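Local coordinates for protein putative Acetyltransferase (PDB 3EFA) that is probably a GNAT-family N-acetyltransferase, transferring an acetyl group from acetyl-coenzyme A to an acceptor that has not been identified, at residues A[17-22]-A[36-41]; A[63-66]-A[72-75]; A[51-54]-A[58-61]. All blocks are in the same frame, centred on the assembly; numbering follows the deposited sequence.

Contact 1: A[17-22]-A[36-41]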
# COMPACT_ATOMS: atom_id res chain seq x y z
N ALA A 17 -13.59 1.40 27.12
CA ALA A 17 -14.50 0.61 26.31
C ALA A 17 -13.78 -0.08 25.13
O ALA A 17 -13.97 -1.28 24.88
CB ALA A 17 -15.66 1.49 25.79
N ALA A 18 -12.95 0.69 24.43
CA ALA A 18 -12.21 0.18 23.27
C ALA A 18 -11.19 -0.89 23.67
O ALA A 18 -11.08 -1.91 23.00
CB ALA A 18 -11.53 1.31 22.54
N TYR A 19 -10.47 -0.68 24.78
CA TYR A 19 -9.50 -1.67 25.25
C TYR A 19 -10.19 -2.98 25.68
O TYR A 19 -9.69 -4.08 25.45
CB TYR A 19 -8.64 -1.14 26.41
CG TYR A 19 -7.65 -0.04 26.08
CD1 TYR A 19 -7.68 0.61 24.86
CD2 TYR A 19 -6.71 0.37 27.01
CE1 TYR A 19 -6.78 1.63 24.56
CE2 TYR A 19 -5.80 1.39 26.72
CZ TYR A 19 -5.84 2.01 25.49
OH TYR A 19 -4.95 3.03 25.19
N ALA A 20 -11.35 -2.85 26.33
CA ALA A 20 -12.07 -4.01 26.84
C ALA A 20 -12.54 -4.90 25.70
O ALA A 20 -12.42 -6.13 25.77
CB ALA A 20 -13.27 -3.59 27.76
N LEU A 21 -13.08 -4.29 24.64
CA LEU A 21 -13.47 -5.05 23.44
C LEU A 21 -12.27 -5.76 22.81
O LEU A 21 -12.34 -6.96 22.53
CB LEU A 21 -14.20 -4.15 22.42
CG LEU A 21 -15.60 -3.66 22.85
CD1 LEU A 21 -16.25 -2.71 21.83
CD2 LEU A 21 -16.54 -4.83 23.13
N ARG A 22 -11.16 -5.05 22.62
CA ARG A 22 -9.96 -5.63 21.99
C ARG A 22 -9.32 -6.74 22.83
O ARG A 22 -8.84 -7.75 22.29
CB ARG A 22 -8.94 -4.54 21.60
CG ARG A 22 -9.49 -3.43 20.64
CD ARG A 22 -8.61 -2.16 20.66
NE ARG A 22 -7.19 -2.46 20.51
CZ ARG A 22 -6.19 -1.59 20.69
NH1 ARG A 22 -6.43 -0.32 21.03
NH2 ARG A 22 -4.93 -2.00 20.53
N VAL A 36 1.52 -7.56 21.40
CA VAL A 36 1.32 -7.35 19.97
C VAL A 36 0.03 -6.51 19.73
O VAL A 36 0.06 -5.52 18.98
CB VAL A 36 1.27 -8.69 19.15
CG1 VAL A 36 0.96 -8.42 17.67
CG2 VAL A 36 2.58 -9.47 19.26
N GLU A 37 -1.08 -6.88 20.37
CA GLU A 37 -2.34 -6.14 20.20
C GLU A 37 -2.23 -4.68 20.65
O GLU A 37 -2.64 -3.77 19.91
CB GLU A 37 -3.49 -6.81 20.96
CG GLU A 37 -4.79 -6.00 20.95
CD GLU A 37 -5.29 -5.76 19.52
OE1 GLU A 37 -4.99 -6.59 18.65
OE2 GLU A 37 -5.99 -4.74 19.28
N PHE A 38 -1.69 -4.46 21.85
CA PHE A 38 -1.55 -3.12 22.40
C PHE A 38 -0.15 -2.60 22.13
O PHE A 38 0.84 -3.23 22.50
CB PHE A 38 -1.96 -3.10 23.89
CG PHE A 38 -3.35 -3.62 24.12
CD1 PHE A 38 -4.46 -2.81 23.83
CD2 PHE A 38 -3.57 -4.94 24.51
CE1 PHE A 38 -5.77 -3.30 23.99
CE2 PHE A 38 -4.86 -5.44 24.67
CZ PHE A 38 -5.97 -4.62 24.41
N ASP A 39 -0.07 -1.44 21.47
CA ASP A 39 1.19 -1.01 20.87
C ASP A 39 1.51 0.43 21.20
O ASP A 39 0.75 1.11 21.92
CB ASP A 39 1.18 -1.22 19.34
CG ASP A 39 0.24 -0.24 18.60
OD1 ASP A 39 -0.39 0.64 19.23
OD2 ASP A 39 0.13 -0.34 17.35
N VAL A 40 2.62 0.90 20.64
CA VAL A 40 3.12 2.25 20.89
C VAL A 40 2.15 3.38 20.50
O VAL A 40 2.25 4.48 21.03
CB VAL A 40 4.50 2.45 20.25
CG1 VAL A 40 4.37 2.61 18.72
CG2 VAL A 40 5.21 3.63 20.89
N LYS A 41 1.21 3.12 19.58
CA LYS A 41 0.20 4.13 19.25
C LYS A 41 -0.91 4.30 20.31
O LYS A 41 -1.68 5.27 20.28
CB LYS A 41 -0.46 3.84 17.89
CG LYS A 41 0.50 3.68 16.74
CD LYS A 41 1.19 4.98 16.38
CE LYS A 41 2.20 4.76 15.25
NZ LYS A 41 3.25 5.82 15.18
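R22 reaches across to E37 and F38 with a guanidinium group that works in two directions at once, through its edge for hydrogen bonds and through one face for packing. At the edge, NE and NH2 of R22 both grip the same oxygen of E37. The NE to OE2 bond, 2.9 Å long, is fairly straight and uses the anti lone pair of OE2, while the NH2 to OE2 bond (3.2 Å) arrives from above the carboxylate plane. This is a side-on salt bridge to one atom, with the two planar groups turned 73° apart. A weak third bond joins R22 NH2 to the backbone O of E37 at 3.0 Å.

Over one face of the guanidinium lies the F38 ring, its CE1 3.6 Å above the centre and the two planes 32° apart. E37 CG, anti to its N (chi1 174°), lies over the centre of one face of the F38 ring; the bend at chi2 then turns the carboxylate toward R22.

In the GNAT fold the first strand leads into two helices before the sheet resumes, and here helix 12-29 meets the short helix 34-37 at the point where F38 leaves helical geometry. Y19, one turn before R22, meets the F38 ring obliquely, with CG of Y19 4.3 Å from CE1 of F38. The Y19 backbone O lies near the plane of that ring, at its edge. D42 takes R22 NH1 in a further salt bridge, and E37 OE1 is hydrogen-bonded to a glycerol probably left from crystallisation.

Contact 2: A[63-66]-A[72-75]. With FMT (formic acid), chain B.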
# COMPACT_ATOMS: atom_id res chain seq x y z
N ARG A 63 -10.05 1.98 15.77
CA ARG A 63 -9.05 2.96 16.19
C ARG A 63 -8.76 3.96 15.07
O ARG A 63 -8.51 3.58 13.91
CB ARG A 63 -7.75 2.26 16.65
CG ARG A 63 -6.65 3.22 17.20
CD ARG A 63 -5.47 2.48 17.87
NE ARG A 63 -4.52 1.92 16.89
CZ ARG A 63 -3.37 1.32 17.20
NH1 ARG A 63 -2.98 1.20 18.48
NH2 ARG A 63 -2.58 0.85 16.23
N LEU A 64 -8.78 5.25 15.40
CA LEU A 64 -8.47 6.27 14.39
C LEU A 64 -6.96 6.50 14.26
O LEU A 64 -6.29 6.86 15.23
CB LEU A 64 -9.25 7.57 14.69
CG LEU A 64 -10.77 7.27 14.63
CD1 LEU A 64 -11.57 7.92 15.73
CD2 LEU A 64 -11.37 7.59 13.24
N GLU A 65 -6.43 6.25 13.05
CA GLU A 65 -4.99 6.33 12.76
C GLU A 65 -4.70 7.23 11.53
O GLU A 65 -4.42 6.74 10.43
CB GLU A 65 -4.39 4.93 12.54
CG GLU A 65 -4.74 3.90 13.62
CD GLU A 65 -4.17 2.50 13.34
OE1 GLU A 65 -3.33 2.34 12.42
OE2 GLU A 65 -4.57 1.54 14.05
N PRO A 66 -4.71 8.56 11.74
CA PRO A 66 -4.41 9.51 10.64
C PRO A 66 -3.03 9.25 10.03
O PRO A 66 -2.07 8.99 10.77
CB PRO A 66 -4.37 10.88 11.33
CG PRO A 66 -4.65 10.65 12.80
CD PRO A 66 -4.73 9.18 13.08
N MSE A 72 -6.86 8.74 5.98
CA MSE A 72 -7.22 8.21 7.29
C MSE A 72 -7.22 6.69 7.29
O MSE A 72 -7.91 6.07 6.49
CB MSE A 72 -8.60 8.69 7.74
CG MSE A 72 -9.09 7.99 9.01
SE MSE A 72 -8.12 8.47 10.67
CE MSE A 72 -8.54 10.39 10.62
N ARG A 73 -6.43 6.09 8.18
CA ARG A 73 -6.49 4.64 8.35
C ARG A 73 -7.39 4.28 9.54
O ARG A 73 -7.27 4.88 10.63
CB ARG A 73 -5.09 4.03 8.47
CG ARG A 73 -5.08 2.51 8.71
CD ARG A 73 -3.67 2.01 9.04
NE ARG A 73 -2.75 2.35 7.96
CZ ARG A 73 -1.43 2.22 8.00
NH1 ARG A 73 -0.83 1.75 9.09
NH2 ARG A 73 -0.71 2.56 6.94
N PHE A 74 -8.31 3.35 9.33
CA PHE A 74 -9.15 2.82 10.40
C PHE A 74 -8.61 1.45 10.85
O PHE A 74 -8.55 0.52 10.04
CB PHE A 74 -10.59 2.63 9.90
CG PHE A 74 -11.19 3.86 9.25
CD1 PHE A 74 -11.64 4.93 10.02
CD2 PHE A 74 -11.33 3.93 7.86
CE1 PHE A 74 -12.21 6.06 9.43
CE2 PHE A 74 -11.89 5.05 7.25
CZ PHE A 74 -12.34 6.12 8.03
N GLY A 75 -8.20 1.33 12.11
CA GLY A 75 -7.63 0.08 12.61
C GLY A 75 -8.23 -0.52 13.88
O GLY A 75 -9.25 -0.03 14.41
C FMT B . 2.76 1.06 7.86
O1 FMT B . 2.33 2.21 7.86
O2 FMT B . 2.04 0.08 7.66
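E65 and R73 cross at a slant, brought there by different first torsions: CG of E65 stands beside its backbone N (chi1 -49°), whereas R73 starts out anti to N (chi1 177°), and CD of R73 ends 3.4 Å from OE1 of E65. The two strands form the antiparallel hairpin 57-66/71-79 at the middle of the GNAT sheet. The E65 carboxylate and R73 guanidinium stay beyond salt-bridge distance; each has a nearer partner. E65 OE2 is held by R63 of its own strand, through NE (2.9 Å) and NH2, both from one face of the carboxylate plane; R63 continues to D39. R73 NE pairs with E109 and NH2 with formic acid O1 (3.2 Å), probably a crystallisation leftover.

Between the strands, R63 and G75 exchange backbone bonds, as do E65 and R73. With no side chain at G75, E65 OE2 can lie 3.7 Å from its CA.

The other sheet face is apolar. L64 CD2 meets the edge of the F74 ring at CD1, and helix 88-102 packs over both residues. CG of selenomethionine M72 lies above an F74 face, toward the rim, while its SE turns back across the strands to sit 3.6 Å from N of P66.

Contact 3: A[51-54]-A[58-61]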
# COMPACT_ATOMS: atom_id res chain seq x y z
N LEU A 51 -19.31 2.23 19.38
CA LEU A 51 -20.78 2.18 19.28
C LEU A 51 -21.41 1.51 20.52
O LEU A 51 -21.09 0.37 20.86
CB LEU A 51 -21.24 1.49 17.98
CG LEU A 51 -22.73 1.55 17.57
CD1 LEU A 51 -22.95 1.47 16.04
CD2 LEU A 51 -23.63 0.49 18.30
N TYR A 52 -22.32 2.22 21.17
CA TYR A 52 -22.99 1.76 22.40
C TYR A 52 -24.50 1.49 22.17
O TYR A 52 -25.21 2.32 21.58
CB TYR A 52 -22.88 2.83 23.49
CG TYR A 52 -21.48 3.21 23.93
CD1 TYR A 52 -20.92 2.67 25.09
CD2 TYR A 52 -20.72 4.15 23.21
CE1 TYR A 52 -19.63 3.03 25.51
CE2 TYR A 52 -19.43 4.52 23.63
CZ TYR A 52 -18.90 3.95 24.78
OH TYR A 52 -17.62 4.30 25.21
N LEU A 53 -24.99 0.34 22.62
CA LEU A 53 -26.44 0.13 22.61
C LEU A 53 -27.04 0.83 23.82
O LEU A 53 -28.08 1.47 23.74
CB LEU A 53 -26.81 -1.35 22.64
CG LEU A 53 -26.60 -2.12 21.35
CD1 LEU A 53 -27.33 -3.45 21.43
CD2 LEU A 53 -27.09 -1.31 20.16
N GLN A 54 -26.34 0.68 24.95
CA GLN A 54 -26.67 1.41 26.15
C GLN A 54 -25.36 1.99 26.66
O GLN A 54 -24.29 1.64 26.15
CB GLN A 54 -27.27 0.48 27.21
CG GLN A 54 -28.35 -0.46 26.70
CD GLN A 54 -28.68 -1.55 27.70
OE1 GLN A 54 -28.18 -1.54 28.83
NE2 GLN A 54 -29.51 -2.50 27.29
N PRO A 58 -20.90 -1.12 25.38
CA PRO A 58 -20.23 -0.94 24.09
C PRO A 58 -20.23 -2.26 23.32
O PRO A 58 -20.04 -3.29 23.96
CB PRO A 58 -18.80 -0.55 24.49
CG PRO A 58 -18.59 -1.14 25.84
CD PRO A 58 -19.96 -1.25 26.51
N ILE A 59 -20.44 -2.24 22.00
CA ILE A 59 -20.51 -3.49 21.22
C ILE A 59 -19.58 -3.60 20.00
O ILE A 59 -19.27 -4.72 19.55
CB ILE A 59 -21.96 -3.85 20.79
CG1 ILE A 59 -22.51 -2.82 19.80
CG2 ILE A 59 -22.88 -4.00 22.00
CD1 ILE A 59 -23.73 -3.33 19.02
N THR A 60 -19.13 -2.48 19.46
CA THR A 60 -18.20 -2.52 18.35
C THR A 60 -17.28 -1.29 18.39
O THR A 60 -17.67 -0.25 18.95
CB THR A 60 -18.94 -2.71 16.98
OG1 THR A 60 -18.01 -3.03 15.94
CG2 THR A 60 -19.76 -1.46 16.60
N THR A 61 -16.06 -1.42 17.85
CA THR A 61 -15.05 -0.36 17.96
C THR A 61 -14.04 -0.34 16.80
O THR A 61 -13.82 -1.36 16.14
CB THR A 61 -14.24 -0.46 19.30
OG1 THR A 61 -13.33 0.64 19.41
CG2 THR A 61 -13.43 -1.75 19.35
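L51 and T60 form the hydrogen-bonded pair of this antiparallel hairpin, with L51 N donating to T60 O at 3.0 Å. The carbonyl of L51 is used as well: I59 N reaches L51 O at 2.9 Å, nearly in line with its C=O bond. One residue further on, Y52 stands opposite P58, so the register slips by one and I59 is the extra residue of a beta bulge.

Apolar packing fills the space around that slip. I59 lies alongside L51, both side chains pointing the same way, with CG1 of I59 3.8 Å from CD2 of L51. At 66°, chi1 sets CG1 between the backbone N and the carbonyl carbon, and CD1 runs on to L53, 3.9 Å from its CG, their side chains crossing at about a right angle. Replacing I59 with an alanine would probably leave a gap between L51 and L53, which would lose the branch that links them. CG2 of T60 packs on CB of L51 at 3.6 Å, and on the other face CB of P58 rests against CE1 of Y52.

The polar ends bind beyond the hairpin: T60 OG1 to T79 OG1 and C78 O, Y52 OH to N14 OD1. Helix 12-29 packs through A17 against Y52 and P58, whereas W88 of helix 88-102 touches L51, L53 and I59; strands 5-9 and 71-79 continue the sheet on the two sides of the hairpin.

The three contacts follow the opening half of the GNAT fold in chain order: contact 1 closes first, then contact 3, then contact 2. Contacts 3 and 2 share strand 57-66, pairing it near its start with strand 48-52 and near its end with strand 71-79, their centres about 18 Å apart. Contact 1 joins helices 12-29 and 34-37, with its centre about 13 Å from that of contact 2 and about 16 Å from that of contact 3. D39 and R63 bridge contacts 1 and 2 by a salt bridge, while A17, A18 and L21 pack on contact 3. Helix 12-29 and the loop after helix 34-37 thus both fasten the helical part to the sheet.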